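Arylmalonate decarboxylase (Bordetella bronchiseptica, PDB 3IXL) catalyses the decarboxylation of 2-aryl-2-methylmalonates to 2-arylpropionates and carbon dioxide, and is here a doubly substituted form holding 2-phenylacetic acid. Local coordinates at residues A[11-16]-A[33-38]; A[27-32]-A[228-233]; A[71-76]-A[102-107]; A[119-124]-A[172-177]; A[182-187]-A[202-207]. The protein carries 2 engineered substitutions. One frame throughout, in Å; residues are numbered along the deposited sequence.

Interaction 1 of 5, residues A[11-16]-A[33-38]; sequences MIVPPA and FIASGL. With PAC (2-phenylacetic acid), chain C.
Met11 to Val13 and Ala35 to Gly37 pair as parallel strands, the two ends of a beta-alpha-beta crossover whose helix is 23-27. Alternate residues of the inner strand turn both their N-H and their C=O to its neighbour. Met11 N gives to Ile34 O at 2.8 Å, and Met11 O takes the N-H of Ser36 at 3.0 Å. One step on, Val13 N reaches Ser36 O over 2.9 Å in the straightest bond of the ladder (167°). The last rung runs from Leu38 N to Val13 O, 2.9 Å, just beyond the edge strand.

The side chains divide between the two faces of the sheet. On the face of Met11, Val13 and Ala35, the methionine chain stays extended beyond CG (chi2 -178°), which carries its thioether to the Phe33 ring: CE lies 3.9 Å from Phe33 CD2, and SD stands 5.1 Å from the ring centroid in an oblique Met-aromatic contact. On the other face, Ile12 CG2 leans on the branch point of Leu38, with CG 3.7 Å away. Past the strand, the Pro14 ring borders the pocket, and its CG approaches C5' of 2-phenylacetic acid to 3.4 Å, so the strand end delivers an apolar wall to the aryl ring.

Helix 55-64 packs on the Ile12 and Ser36 face, where His58 and Arg61 both hydrogen-bond Ser36 OG. Helix 211-222 closes the Met11 face through Phe216, and within the sheet strand 67-72 pairs with the other edge of strand 8-13.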
# COMPACT_ATOMS: atom_id res chain seq x y z
N MET A 11 9.47 -2.42 -8.30
CA MET A 11 8.99 -2.10 -6.94
C MET A 11 10.13 -1.83 -5.99
O MET A 11 11.05 -2.64 -5.88
CB MET A 11 8.11 -3.24 -6.43
CG MET A 11 6.82 -3.32 -7.21
SD MET A 11 5.69 -4.59 -6.63
CE MET A 11 4.17 -3.98 -7.37
N ILE A 12 10.08 -0.70 -5.30
CA ILE A 12 11.02 -0.37 -4.24
C ILE A 12 10.38 -0.83 -2.93
O ILE A 12 9.28 -0.38 -2.60
CB ILE A 12 11.33 1.14 -4.20
CG1 ILE A 12 11.86 1.62 -5.55
CG2 ILE A 12 12.34 1.43 -3.09
CD1 ILE A 12 11.90 3.14 -5.67
N VAL A 13 11.03 -1.75 -2.22
CA VAL A 13 10.43 -2.40 -1.05
C VAL A 13 11.25 -2.15 0.22
O VAL A 13 12.45 -1.97 0.14
CB VAL A 13 10.23 -3.92 -1.29
CG1 VAL A 13 9.32 -4.18 -2.49
CG2 VAL A 13 11.57 -4.65 -1.48
N PRO A 14 10.60 -2.08 1.39
CA PRO A 14 11.37 -1.88 2.63
C PRO A 14 12.49 -2.89 3.00
O PRO A 14 13.57 -2.43 3.39
CB PRO A 14 10.28 -1.80 3.72
CG PRO A 14 9.07 -1.28 2.96
CD PRO A 14 9.14 -2.01 1.64
N PRO A 15 12.26 -4.22 2.90
CA PRO A 15 13.32 -5.11 3.41
C PRO A 15 14.60 -5.07 2.58
O PRO A 15 14.55 -4.86 1.37
CB PRO A 15 12.67 -6.50 3.34
CG PRO A 15 11.19 -6.24 3.23
CD PRO A 15 11.11 -4.99 2.39
N ALA A 16 15.74 -5.27 3.24
CA ALA A 16 17.05 -5.25 2.58
C ALA A 16 17.13 -6.25 1.44
O ALA A 16 17.75 -5.98 0.41
CB ALA A 16 18.16 -5.52 3.59
N PHE A 33 7.36 -8.95 -12.10
CA PHE A 33 7.70 -7.90 -11.15
C PHE A 33 9.16 -8.03 -10.77
O PHE A 33 9.65 -9.14 -10.61
CB PHE A 33 6.84 -8.01 -9.89
CG PHE A 33 5.38 -7.82 -10.14
CD1 PHE A 33 4.55 -8.93 -10.35
CD2 PHE A 33 4.81 -6.55 -10.18
CE1 PHE A 33 3.19 -8.77 -10.60
CE2 PHE A 33 3.45 -6.39 -10.43
CZ PHE A 33 2.64 -7.49 -10.65
N ILE A 34 9.85 -6.90 -10.64
CA ILE A 34 11.21 -6.87 -10.12
C ILE A 34 11.26 -5.90 -8.97
O ILE A 34 10.43 -4.98 -8.90
CB ILE A 34 12.26 -6.51 -11.21
CG1 ILE A 34 11.95 -5.14 -11.85
CG2 ILE A 34 12.34 -7.63 -12.26
CD1 ILE A 34 13.06 -4.62 -12.78
N ALA A 35 12.19 -6.11 -8.05
CA ALA A 35 12.22 -5.32 -6.83
C ALA A 35 13.62 -4.96 -6.41
O ALA A 35 14.59 -5.59 -6.82
CB ALA A 35 11.47 -6.02 -5.70
N SER A 36 13.70 -3.92 -5.61
CA SER A 36 14.95 -3.42 -5.08
C SER A 36 14.68 -2.98 -3.65
O SER A 36 13.69 -2.28 -3.38
CB SER A 36 15.45 -2.27 -5.95
OG SER A 36 16.79 -1.93 -5.61
N GLY A 37 15.53 -3.42 -2.72
CA GLY A 37 15.28 -3.26 -1.29
C GLY A 37 16.00 -2.12 -0.59
O GLY A 37 17.20 -1.92 -0.78
N LEU A 38 15.26 -1.41 0.26
CA LEU A 38 15.79 -0.25 0.97
C LEU A 38 16.62 -0.58 2.19
O LEU A 38 17.53 0.17 2.53
CB LEU A 38 14.64 0.66 1.41
CG LEU A 38 13.85 1.31 0.28
CD1 LEU A 38 12.55 1.87 0.79
CD2 LEU A 38 14.68 2.43 -0.32
C1 PAC C . 3.91 0.35 5.20
C2 PAC C . 5.09 -0.39 5.81
C1' PAC C . 5.65 -1.63 5.16
C2' PAC C . 6.26 -2.55 6.02
C3' PAC C . 6.82 -3.73 5.53
C4' PAC C . 6.78 -4.00 4.17
C5' PAC C . 6.16 -3.09 3.30
C6' PAC C . 5.60 -1.90 3.78
O1 PAC C . 3.31 -0.05 4.17
O2 PAC C . 3.57 1.40 5.81

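Interaction 2 of 5, residues A[27-32]-A[228-233]; sequences LYPDLP and KARPGY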
# COMPACT_ATOMS: atom_id res chain seq x y z
N LEU A 27 -2.05 -12.36 -7.09
CA LEU A 27 -2.92 -11.43 -7.79
C LEU A 27 -2.73 -11.45 -9.30
O LEU A 27 -3.71 -11.47 -10.06
CB LEU A 27 -2.68 -10.00 -7.29
CG LEU A 27 -3.10 -9.68 -5.86
CD1 LEU A 27 -2.51 -8.34 -5.45
CD2 LEU A 27 -4.60 -9.67 -5.76
N TYR A 28 -1.47 -11.41 -9.71
CA TYR A 28 -1.10 -11.25 -11.11
C TYR A 28 -0.03 -12.28 -11.47
O TYR A 28 1.11 -11.90 -11.76
CB TYR A 28 -0.57 -9.83 -11.36
CG TYR A 28 -1.59 -8.73 -11.10
CD1 TYR A 28 -1.54 -7.98 -9.93
CD2 TYR A 28 -2.57 -8.42 -12.04
CE1 TYR A 28 -2.46 -6.96 -9.69
CE2 TYR A 28 -3.49 -7.41 -11.82
CZ TYR A 28 -3.42 -6.67 -10.65
OH TYR A 28 -4.33 -5.66 -10.39
N PRO A 29 -0.40 -13.58 -11.48
CA PRO A 29 0.61 -14.63 -11.66
C PRO A 29 1.33 -14.57 -12.99
O PRO A 29 2.45 -15.08 -13.09
CB PRO A 29 -0.21 -15.93 -11.59
CG PRO A 29 -1.61 -15.53 -11.77
CD PRO A 29 -1.75 -14.13 -11.28
N ASP A 30 0.72 -13.94 -14.00
CA ASP A 30 1.35 -13.89 -15.32
C ASP A 30 2.02 -12.56 -15.65
O ASP A 30 2.40 -12.31 -16.80
CB ASP A 30 0.35 -14.34 -16.39
CG ASP A 30 -0.10 -15.79 -16.18
OD1 ASP A 30 0.64 -16.58 -15.53
OD2 ASP A 30 -1.18 -16.14 -16.67
N LEU A 31 2.20 -11.71 -14.64
CA LEU A 31 2.93 -10.46 -14.81
C LEU A 31 4.30 -10.53 -14.14
O LEU A 31 4.42 -11.09 -13.06
CB LEU A 31 2.14 -9.27 -14.26
CG LEU A 31 0.81 -8.93 -14.92
CD1 LEU A 31 0.33 -7.60 -14.36
CD2 LEU A 31 0.91 -8.86 -16.44
N PRO A 32 5.34 -9.98 -14.80
CA PRO A 32 6.68 -9.92 -14.20
C PRO A 32 6.87 -8.70 -13.30
O PRO A 32 6.59 -7.55 -13.69
CB PRO A 32 7.60 -9.82 -15.42
CG PRO A 32 6.77 -9.08 -16.44
CD PRO A 32 5.33 -9.45 -16.18
N LYS A 228 -5.93 -7.72 -15.56
CA LYS A 228 -6.86 -7.95 -14.46
C LYS A 228 -6.34 -9.03 -13.52
O LYS A 228 -5.67 -9.97 -13.95
CB LYS A 228 -8.26 -8.32 -14.99
CG LYS A 228 -8.93 -7.23 -15.85
CD LYS A 228 -9.03 -5.87 -15.14
CE LYS A 228 -9.54 -4.79 -16.10
NZ LYS A 228 -9.12 -3.42 -15.72
N ALA A 229 -6.63 -8.87 -12.24
CA ALA A 229 -6.19 -9.84 -11.25
C ALA A 229 -7.05 -11.09 -11.27
O ALA A 229 -8.20 -11.07 -11.73
CB ALA A 229 -6.21 -9.22 -9.85
N ARG A 230 -6.50 -12.17 -10.74
CA ARG A 230 -7.29 -13.36 -10.46
C ARG A 230 -8.42 -12.97 -9.50
O ARG A 230 -8.25 -12.03 -8.72
CB ARG A 230 -6.40 -14.45 -9.87
CG ARG A 230 -5.40 -15.04 -10.86
CD ARG A 230 -6.07 -15.98 -11.87
NE ARG A 230 -5.10 -16.56 -12.81
CZ ARG A 230 -4.41 -17.68 -12.59
NH1 ARG A 230 -4.58 -18.37 -11.48
NH2 ARG A 230 -3.55 -18.12 -13.51
N PRO A 231 -9.58 -13.65 -9.58
CA PRO A 231 -10.74 -13.23 -8.79
C PRO A 231 -10.67 -13.61 -7.32
O PRO A 231 -9.94 -14.53 -6.95
CB PRO A 231 -11.90 -13.97 -9.47
CG PRO A 231 -11.28 -15.20 -9.98
CD PRO A 231 -9.88 -14.82 -10.42
N GLY A 232 -11.44 -12.90 -6.50
CA GLY A 232 -11.61 -13.25 -5.09
C GLY A 232 -10.74 -12.49 -4.10
O GLY A 232 -10.63 -12.89 -2.93
N TYR A 233 -10.10 -11.42 -4.56
CA TYR A 233 -9.22 -10.64 -3.68
C TYR A 233 -9.79 -9.28 -3.32
O TYR A 233 -9.06 -8.41 -2.83
CB TYR A 233 -7.83 -10.49 -4.30
CG TYR A 233 -7.14 -11.80 -4.54
CD1 TYR A 233 -6.90 -12.25 -5.83
CD2 TYR A 233 -6.73 -12.59 -3.48
CE1 TYR A 233 -6.26 -13.46 -6.06
CE2 TYR A 233 -6.08 -13.81 -3.69
CZ TYR A 233 -5.86 -14.23 -4.99
OH TYR A 233 -5.22 -15.42 -5.21
O HOH W 1 -4.13 -12.09 -13.12
O HOH W 2 -3.65 -17.07 -16.04
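Leu27 O accepts the N-H of Arg230 at 3.0 Å (159°), the one direct backbone hydrogen bond between the C-terminal end of helix 23-27 and the loop that precedes helix 235-238. The same oxygen also accepts a hydrogen bond from a water that donates to Lys228 O as well, and a type I turn from Tyr28 to Leu31 then leads the chain away.

Around this bond the side chains meet in four different ways. Tyr28 offers a ring face: Ala229 CB sits above it, displaced toward the rim and 4.1 Å from the centroid, a CH-pi contact. Leu27 sends CD2 obliquely against the Tyr233 ring, 3.5 Å from CD1. Arg230 is bent at chi2 (-75°), a fold that brings its guanidinium back over the proline, where Pro29 CG lies 3.5 Å above the plane and over its centre. The charge of that group meets Asp30 indirectly: Arg230 NH2 and Asp30 OD2 are 4.4 Å apart, too far for a salt bridge, and a single water bridges them, accepting from NH2 at 2.7 Å and donating to OD2 at 2.7 Å. Two loops are thus joined by one backbone bond, apolar and CH-pi contacts, and bridging water.

Beneath the contact, Phe216 and Val220 of helix 211-222 pack against Tyr28. Phe237 of helix 235-238 touches Leu27, Tyr28 and Ala229, so the C-terminal helix and the first helix-to-strand connection share a common underside.

Interaction 3 of 5, residues A[71-76]-A[102-107]; sequences SLMCTS and TTMSTA. Engineered in segment 71-76: Cys74 (natural residue Gly). With PAC (2-phenylacetic acid), chain C.
Thr75, packed against Met104, helps to hold the flat group of this site, the carboxylate of 2-phenylacetic acid. Over one face of it stands the sulfur of Cys74, an engineered residue, and the amide nitrogens of Thr75 and Ser76 approach from the same side; Thr75 OG1 comes to O1 at the edge, close to the plane. From this segment each carboxylate oxygen receives two bonds: O1 from Thr75 N at 3.0 Å and Thr75 OG1 at 2.8 Å, O2 from Ser76 N at 2.8 Å and Ser76 OG at 2.7 Å.

With Met104 CG anti to the backbone N (chi1 -175°) and a bend at chi3, its chain brings SD to 3.1 Å from Thr75 OG1, while its methyl CE meets Met73 CE at 3.5 Å, the side chains crossing at about a right angle. Leu72 N bonds Thr102 O between the parallel strands, and Leu72 O accepts from Met104 N at 2.8 Å, where helix 104-114 begins. Thr103 OG1 caps that helix by accepting from Thr106 N and is also hydrogen-bonded to Asn86.

Because the ligand oxygens sit at the start of helix 75-79, the N-H groups of its first turn probably help to stabilise their negative charge; Tyr126 and Gly189 add further bonds. Cys74 SG lies 3.5 Å from ligand C2, a position consistent with proton delivery from this side in a variant whose enantioselectivity is inverted.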
# COMPACT_ATOMS: atom_id res chain seq x y z
N SER A 71 7.07 1.66 -8.57
CA SER A 71 6.26 2.00 -7.40
C SER A 71 7.07 1.88 -6.13
O SER A 71 7.75 0.88 -5.91
CB SER A 71 5.04 1.09 -7.29
OG SER A 71 4.36 1.39 -6.08
N LEU A 72 7.00 2.91 -5.29
CA LEU A 72 7.52 2.81 -3.93
C LEU A 72 6.47 2.07 -3.10
O LEU A 72 5.43 2.64 -2.74
CB LEU A 72 7.79 4.21 -3.35
CG LEU A 72 8.20 4.24 -1.87
CD1 LEU A 72 9.45 3.40 -1.61
CD2 LEU A 72 8.44 5.66 -1.39
N MET A 73 6.76 0.80 -2.82
CA MET A 73 5.80 -0.09 -2.18
C MET A 73 5.89 -0.05 -0.65
O MET A 73 6.12 -1.06 0.02
CB MET A 73 5.96 -1.51 -2.72
CG MET A 73 5.52 -1.63 -4.17
SD MET A 73 3.72 -1.59 -4.40
CE MET A 73 3.34 -3.25 -3.82
N CYS A 74 5.68 1.15 -0.11
CA CYS A 74 5.57 1.36 1.33
C CYS A 74 4.63 2.53 1.56
O CYS A 74 4.84 3.62 1.02
CB CYS A 74 6.92 1.65 1.98
SG CYS A 74 6.79 1.90 3.77
N THR A 75 3.58 2.29 2.34
CA THR A 75 2.56 3.30 2.58
C THR A 75 3.15 4.39 3.47
O THR A 75 3.15 5.57 3.11
CB THR A 75 1.30 2.70 3.26
OG1 THR A 75 1.17 1.30 2.94
CG2 THR A 75 0.05 3.45 2.83
N SER A 76 3.68 3.98 4.62
CA SER A 76 4.12 4.95 5.61
C SER A 76 5.35 5.76 5.18
O SER A 76 5.46 6.94 5.50
CB SER A 76 4.26 4.32 7.00
OG SER A 76 5.15 3.22 6.97
N THR A 102 4.90 5.83 -9.04
CA THR A 102 3.82 5.93 -8.07
C THR A 102 4.30 5.48 -6.70
O THR A 102 5.45 5.09 -6.54
CB THR A 102 2.58 5.14 -8.55
OG1 THR A 102 1.47 5.45 -7.71
CG2 THR A 102 2.85 3.62 -8.59
N THR A 103 3.41 5.56 -5.71
CA THR A 103 3.72 5.13 -4.35
C THR A 103 2.52 4.38 -3.79
O THR A 103 1.39 4.52 -4.27
CB THR A 103 3.98 6.30 -3.38
OG1 THR A 103 2.74 6.97 -3.10
CG2 THR A 103 5.03 7.29 -3.91
N MET A 104 2.77 3.59 -2.74
CA MET A 104 1.70 2.85 -2.09
C MET A 104 0.67 3.78 -1.45
O MET A 104 -0.50 3.41 -1.34
CB MET A 104 2.30 1.86 -1.08
CG MET A 104 1.31 0.92 -0.41
SD MET A 104 2.22 -0.36 0.48
CE MET A 104 2.59 -1.48 -0.86
N SER A 105 1.08 4.98 -1.03
CA SER A 105 0.08 5.94 -0.54
C SER A 105 -0.83 6.44 -1.66
O SER A 105 -2.05 6.55 -1.46
CB SER A 105 0.75 7.13 0.15
OG SER A 105 1.23 6.75 1.43
N THR A 106 -0.27 6.75 -2.82
CA THR A 106 -1.10 7.10 -3.97
C THR A 106 -2.01 5.93 -4.34
O THR A 106 -3.18 6.12 -4.68
CB THR A 106 -0.22 7.49 -5.14
OG1 THR A 106 0.40 8.74 -4.83
CG2 THR A 106 -1.00 7.60 -6.45
N ALA A 107 -1.47 4.71 -4.26
CA ALA A 107 -2.26 3.52 -4.55
C ALA A 107 -3.50 3.42 -3.68
O ALA A 107 -4.59 3.13 -4.17
CB ALA A 107 -1.40 2.26 -4.39
C1 PAC C . 3.91 0.35 5.20
C2 PAC C . 5.09 -0.39 5.81
C1' PAC C . 5.65 -1.63 5.16
C2' PAC C . 6.26 -2.55 6.02
C3' PAC C . 6.82 -3.73 5.53
C4' PAC C . 6.78 -4.00 4.17
C5' PAC C . 6.16 -3.09 3.30
C6' PAC C . 5.60 -1.90 3.78
O1 PAC C . 3.31 -0.05 4.17
O2 PAC C . 3.57 1.40 5.81

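Interaction 4 of 5, residues A[119-124]-A[172-177]; sequences RVALAT and VRAFEA
Ala174 meets the strand through a single side-chain carbon. Its side chain begins and ends at CB, which points from helix 164-176 to strand 119-124 and comes down on the strand backbone, 3.3 Å from Leu122 O. From the same methyl, Ala123 CB is 4.2 Å away along the strand and Ala121 CB 4.5 Å in the other direction, so it sits over the main chain of Leu122, between the two alanines that flank it.

The strand answers with a methyl of its own. Ala121 CB meets the helix backbone, reaching Ala174 O at 3.9 Å and Phe175 CA at 4.2 Å. Small side chains on both partners let helix and strand come close: their axes approach to 7.3 Å and run roughly antiparallel, 145° apart. No hydrogen bond crosses between the two segments; the contact is one of methyls against main chain and against each other. Phe175 contributes through its backbone, since its CG is anti to the backbone N (chi1 -175°) and the ring is carried past the strand.

That ring packs instead on Ile184 of the adjacent strand 183-187 and on Leu204 of helix 196-204. Leu122 points to the reverse face of the sheet, where it touches Leu138 of helix 128-140 and Leu185. Strand 119-124 is thus sandwiched, with helix 164-176 on its alanine face and helix 128-140 behind, in the layered alpha/beta/alpha manner of this half of the protein.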
# COMPACT_ATOMS: atom_id res chain seq x y z
N ARG A 119 -15.57 8.37 3.82
CA ARG A 119 -15.42 8.15 5.25
C ARG A 119 -14.82 6.77 5.45
O ARG A 119 -15.43 5.77 5.07
CB ARG A 119 -16.77 8.24 5.95
CG ARG A 119 -17.31 9.66 6.01
CD ARG A 119 -18.72 9.68 6.58
NE ARG A 119 -18.84 8.88 7.80
CZ ARG A 119 -18.41 9.26 9.00
NH1 ARG A 119 -17.81 10.43 9.15
NH2 ARG A 119 -18.57 8.46 10.04
N VAL A 120 -13.62 6.74 6.02
CA VAL A 120 -12.81 5.54 6.00
C VAL A 120 -12.35 5.13 7.39
O VAL A 120 -11.71 5.91 8.10
CB VAL A 120 -11.61 5.71 5.02
CG1 VAL A 120 -10.71 6.90 5.39
CG2 VAL A 120 -10.81 4.40 4.89
N ALA A 121 -12.72 3.92 7.80
CA ALA A 121 -12.24 3.35 9.05
C ALA A 121 -10.82 2.84 8.82
O ALA A 121 -10.54 2.28 7.75
CB ALA A 121 -13.16 2.23 9.50
N LEU A 122 -9.95 3.01 9.81
CA LEU A 122 -8.55 2.60 9.68
C LEU A 122 -8.24 1.37 10.51
O LEU A 122 -8.51 1.33 11.72
CB LEU A 122 -7.62 3.74 10.13
CG LEU A 122 -7.84 5.13 9.54
CD1 LEU A 122 -6.82 6.15 10.08
CD2 LEU A 122 -7.81 5.09 8.02
N ALA A 123 -7.68 0.35 9.86
CA ALA A 123 -7.23 -0.86 10.53
C ALA A 123 -5.77 -0.97 10.14
O ALA A 123 -5.47 -1.21 8.97
CB ALA A 123 -8.01 -2.07 10.01
N THR A 124 -4.85 -0.75 11.09
CA THR A 124 -3.44 -0.63 10.70
C THR A 124 -2.52 -1.50 11.54
O THR A 124 -2.91 -1.98 12.61
CB THR A 124 -2.90 0.81 10.81
OG1 THR A 124 -2.45 1.02 12.15
CG2 THR A 124 -3.96 1.85 10.41
N VAL A 172 -12.99 -5.57 11.40
CA VAL A 172 -14.34 -5.56 11.95
C VAL A 172 -14.41 -4.63 13.17
O VAL A 172 -15.34 -3.82 13.27
CB VAL A 172 -14.83 -6.99 12.29
CG1 VAL A 172 -16.18 -6.93 13.02
CG2 VAL A 172 -14.95 -7.83 11.04
N ARG A 173 -13.43 -4.72 14.07
CA ARG A 173 -13.42 -3.84 15.25
C ARG A 173 -13.28 -2.36 14.87
O ARG A 173 -13.95 -1.50 15.43
CB ARG A 173 -12.36 -4.26 16.27
CG ARG A 173 -12.70 -5.57 16.99
CD ARG A 173 -11.76 -5.89 18.14
NE ARG A 173 -10.40 -6.20 17.70
CZ ARG A 173 -9.36 -5.38 17.85
NH1 ARG A 173 -9.52 -4.19 18.42
NH2 ARG A 173 -8.15 -5.74 17.42
N ALA A 174 -12.44 -2.06 13.88
CA ALA A 174 -12.29 -0.67 13.41
C ALA A 174 -13.59 -0.14 12.82
O ALA A 174 -13.98 1.01 13.07
CB ALA A 174 -11.16 -0.58 12.39
N PHE A 175 -14.27 -0.97 12.04
CA PHE A 175 -15.53 -0.58 11.44
C PHE A 175 -16.63 -0.42 12.49
O PHE A 175 -17.45 0.49 12.39
CB PHE A 175 -15.96 -1.60 10.38
CG PHE A 175 -17.20 -1.20 9.63
CD1 PHE A 175 -18.43 -1.81 9.92
CD2 PHE A 175 -17.15 -0.21 8.65
CE1 PHE A 175 -19.58 -1.43 9.23
CE2 PHE A 175 -18.30 0.16 7.96
CZ PHE A 175 -19.51 -0.45 8.25
N GLU A 176 -16.65 -1.31 13.48
CA GLU A 176 -17.70 -1.26 14.51
C GLU A 176 -17.54 -0.02 15.39
O GLU A 176 -18.51 0.40 16.04
CB GLU A 176 -17.71 -2.54 15.35
CG GLU A 176 -18.35 -3.71 14.61
CD GLU A 176 -18.30 -5.03 15.39
OE1 GLU A 176 -19.03 -5.96 14.99
OE2 GLU A 176 -17.53 -5.13 16.37
N ALA A 177 -16.35 0.55 15.40
CA ALA A 177 -16.11 1.83 16.08
C ALA A 177 -16.71 3.04 15.33
O ALA A 177 -16.85 4.12 15.92
CB ALA A 177 -14.62 2.05 16.32

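Interaction 5 of 5, residues A[182-187]-A[202-207]; sequences DGILLS and RRLGVP
Ile184 N and Pro207 O form the direct polar link here, a 3.0 Å hydrogen bond (152°) with the donor in the carbonyl plane. Next to it, Gly183 CA comes within 3.3 Å of the same oxygen, an approach eased by the lack of a side chain at that position. The proline ring lies by the preceding peptide, with CD 3.3 Å from Asp182 O, and Val206 CB stands 3.7 Å from that carbonyl too.

A second layer is wholly apolar. Ile184 has CG1 anti to its carbonyl carbon (chi1 -59°) and an extended chi2, and this brings CD1 to the arriving segment: 3.6 Å from Leu204 CD1 and 4.0 Å from Val206 CG2, crossing both side chains at about a right angle. Between these two residues Gly205, at positive phi (73°), ends helix 196-204 and turns the chain back to the sheet.

Farther out, Asp182 is fixed by Arg118 N and Arg119 N, which both hydrogen-bond its OD2, while Leu115 and Val117 touch the proline ring. Pro207 leads directly into strand 208-210, and Ile184 continues the pairing with Val209.

Having no N-H of its own, the proline can offer only its carbonyl to the neighbouring strand, and that carbonyl is used; apolar side chains and close carbon-to-carbonyl contacts supply the rest. One backbone bond thus sets the start of strand pairing at the closing corner of the beta-alpha-beta crossover 183-187, 196-204, 208-210.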
# COMPACT_ATOMS: atom_id res chain seq x y z
N ASP A 182 -17.82 4.41 4.99
CA ASP A 182 -18.01 3.93 3.61
C ASP A 182 -17.17 2.70 3.31
O ASP A 182 -17.49 1.93 2.41
CB ASP A 182 -17.62 5.01 2.59
CG ASP A 182 -18.45 6.26 2.69
OD1 ASP A 182 -19.66 6.16 2.99
OD2 ASP A 182 -17.89 7.35 2.44
N GLY A 183 -16.07 2.53 4.05
CA GLY A 183 -15.13 1.45 3.77
C GLY A 183 -14.01 1.46 4.77
O GLY A 183 -14.00 2.24 5.72
N ILE A 184 -13.05 0.57 4.54
CA ILE A 184 -11.97 0.33 5.48
C ILE A 184 -10.64 0.40 4.74
O ILE A 184 -10.49 -0.17 3.65
CB ILE A 184 -12.12 -1.06 6.16
CG1 ILE A 184 -13.46 -1.14 6.91
CG2 ILE A 184 -10.95 -1.36 7.10
CD1 ILE A 184 -13.94 -2.56 7.19
N LEU A 185 -9.68 1.10 5.34
CA LEU A 185 -8.29 1.03 4.89
C LEU A 185 -7.52 0.12 5.83
O LEU A 185 -7.42 0.39 7.03
CB LEU A 185 -7.65 2.42 4.85
CG LEU A 185 -6.15 2.46 4.54
CD1 LEU A 185 -5.86 1.89 3.16
CD2 LEU A 185 -5.63 3.89 4.66
N LEU A 186 -7.01 -0.97 5.29
CA LEU A 186 -6.14 -1.89 6.01
C LEU A 186 -4.71 -1.54 5.61
O LEU A 186 -4.25 -1.85 4.50
CB LEU A 186 -6.51 -3.34 5.67
CG LEU A 186 -5.71 -4.50 6.26
CD1 LEU A 186 -5.59 -4.42 7.79
CD2 LEU A 186 -6.41 -5.79 5.85
N SER A 187 -4.02 -0.84 6.51
CA SER A 187 -2.76 -0.20 6.15
C SER A 187 -1.54 -0.91 6.69
O SER A 187 -1.45 -1.22 7.89
CB SER A 187 -2.76 1.28 6.56
OG SER A 187 -1.71 1.98 5.89
N ARG A 202 -17.37 -9.58 2.74
CA ARG A 202 -18.54 -10.47 2.87
C ARG A 202 -19.32 -10.15 4.15
O ARG A 202 -20.55 -10.00 4.12
CB ARG A 202 -18.08 -11.93 2.91
CG ARG A 202 -19.21 -12.96 3.02
CD ARG A 202 -18.67 -14.35 3.39
NE ARG A 202 -18.22 -14.47 4.78
CZ ARG A 202 -19.02 -14.67 5.82
NH1 ARG A 202 -20.33 -14.78 5.65
NH2 ARG A 202 -18.50 -14.77 7.04
N ARG A 203 -18.61 -10.05 5.26
CA ARG A 203 -19.26 -9.87 6.56
C ARG A 203 -19.86 -8.49 6.76
O ARG A 203 -20.92 -8.35 7.38
CB ARG A 203 -18.29 -10.19 7.69
CG ARG A 203 -17.99 -11.67 7.84
CD ARG A 203 -17.07 -11.93 9.02
NE ARG A 203 -17.56 -11.31 10.26
CZ ARG A 203 -16.90 -11.31 11.41
NH1 ARG A 203 -15.71 -11.90 11.51
NH2 ARG A 203 -17.44 -10.72 12.48
N LEU A 204 -19.19 -7.46 6.25
CA LEU A 204 -19.60 -6.09 6.53
C LEU A 204 -20.35 -5.40 5.41
O LEU A 204 -21.08 -4.43 5.67
CB LEU A 204 -18.39 -5.25 6.95
CG LEU A 204 -17.58 -5.76 8.14
CD1 LEU A 204 -16.43 -4.83 8.45
CD2 LEU A 204 -18.48 -5.92 9.37
N GLY A 205 -20.16 -5.85 4.17
CA GLY A 205 -20.83 -5.24 3.03
C GLY A 205 -20.27 -3.88 2.65
O GLY A 205 -20.94 -3.08 1.98
N VAL A 206 -19.04 -3.60 3.09
CA VAL A 206 -18.32 -2.41 2.66
C VAL A 206 -16.97 -2.84 2.08
O VAL A 206 -16.48 -3.93 2.40
CB VAL A 206 -18.10 -1.39 3.82
CG1 VAL A 206 -19.45 -0.93 4.42
CG2 VAL A 206 -17.20 -1.97 4.92
N PRO A 207 -16.41 -2.02 1.17
CA PRO A 207 -15.13 -2.39 0.57
C PRO A 207 -13.93 -2.17 1.50
O PRO A 207 -13.98 -1.31 2.38
CB PRO A 207 -15.04 -1.46 -0.65
CG PRO A 207 -15.82 -0.27 -0.26
CD PRO A 207 -16.93 -0.75 0.64

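From the N terminus, interaction 1 closes the first beta-alpha-beta loop. Interaction 2 opens within that loop, at 27-32, and closes near the C terminus, so the two cross; Phe33 CE1 touches Tyr28 O at 3.9 Å. Interactions 3, 4 and 5 all nest inside the long loop of interaction 2 and follow one another in series. Interactions 1 and 3 share one parallel sheet, where strands 8-13 and 67-72 adjoin, and both touch the ligand. Interactions 4 and 5 share the second sheet through strands 119-124 and 183-187. Thr75 CG2 and Ser187 OG, 3.8 Å apart, bring interactions 3 and 5 together between the two halves.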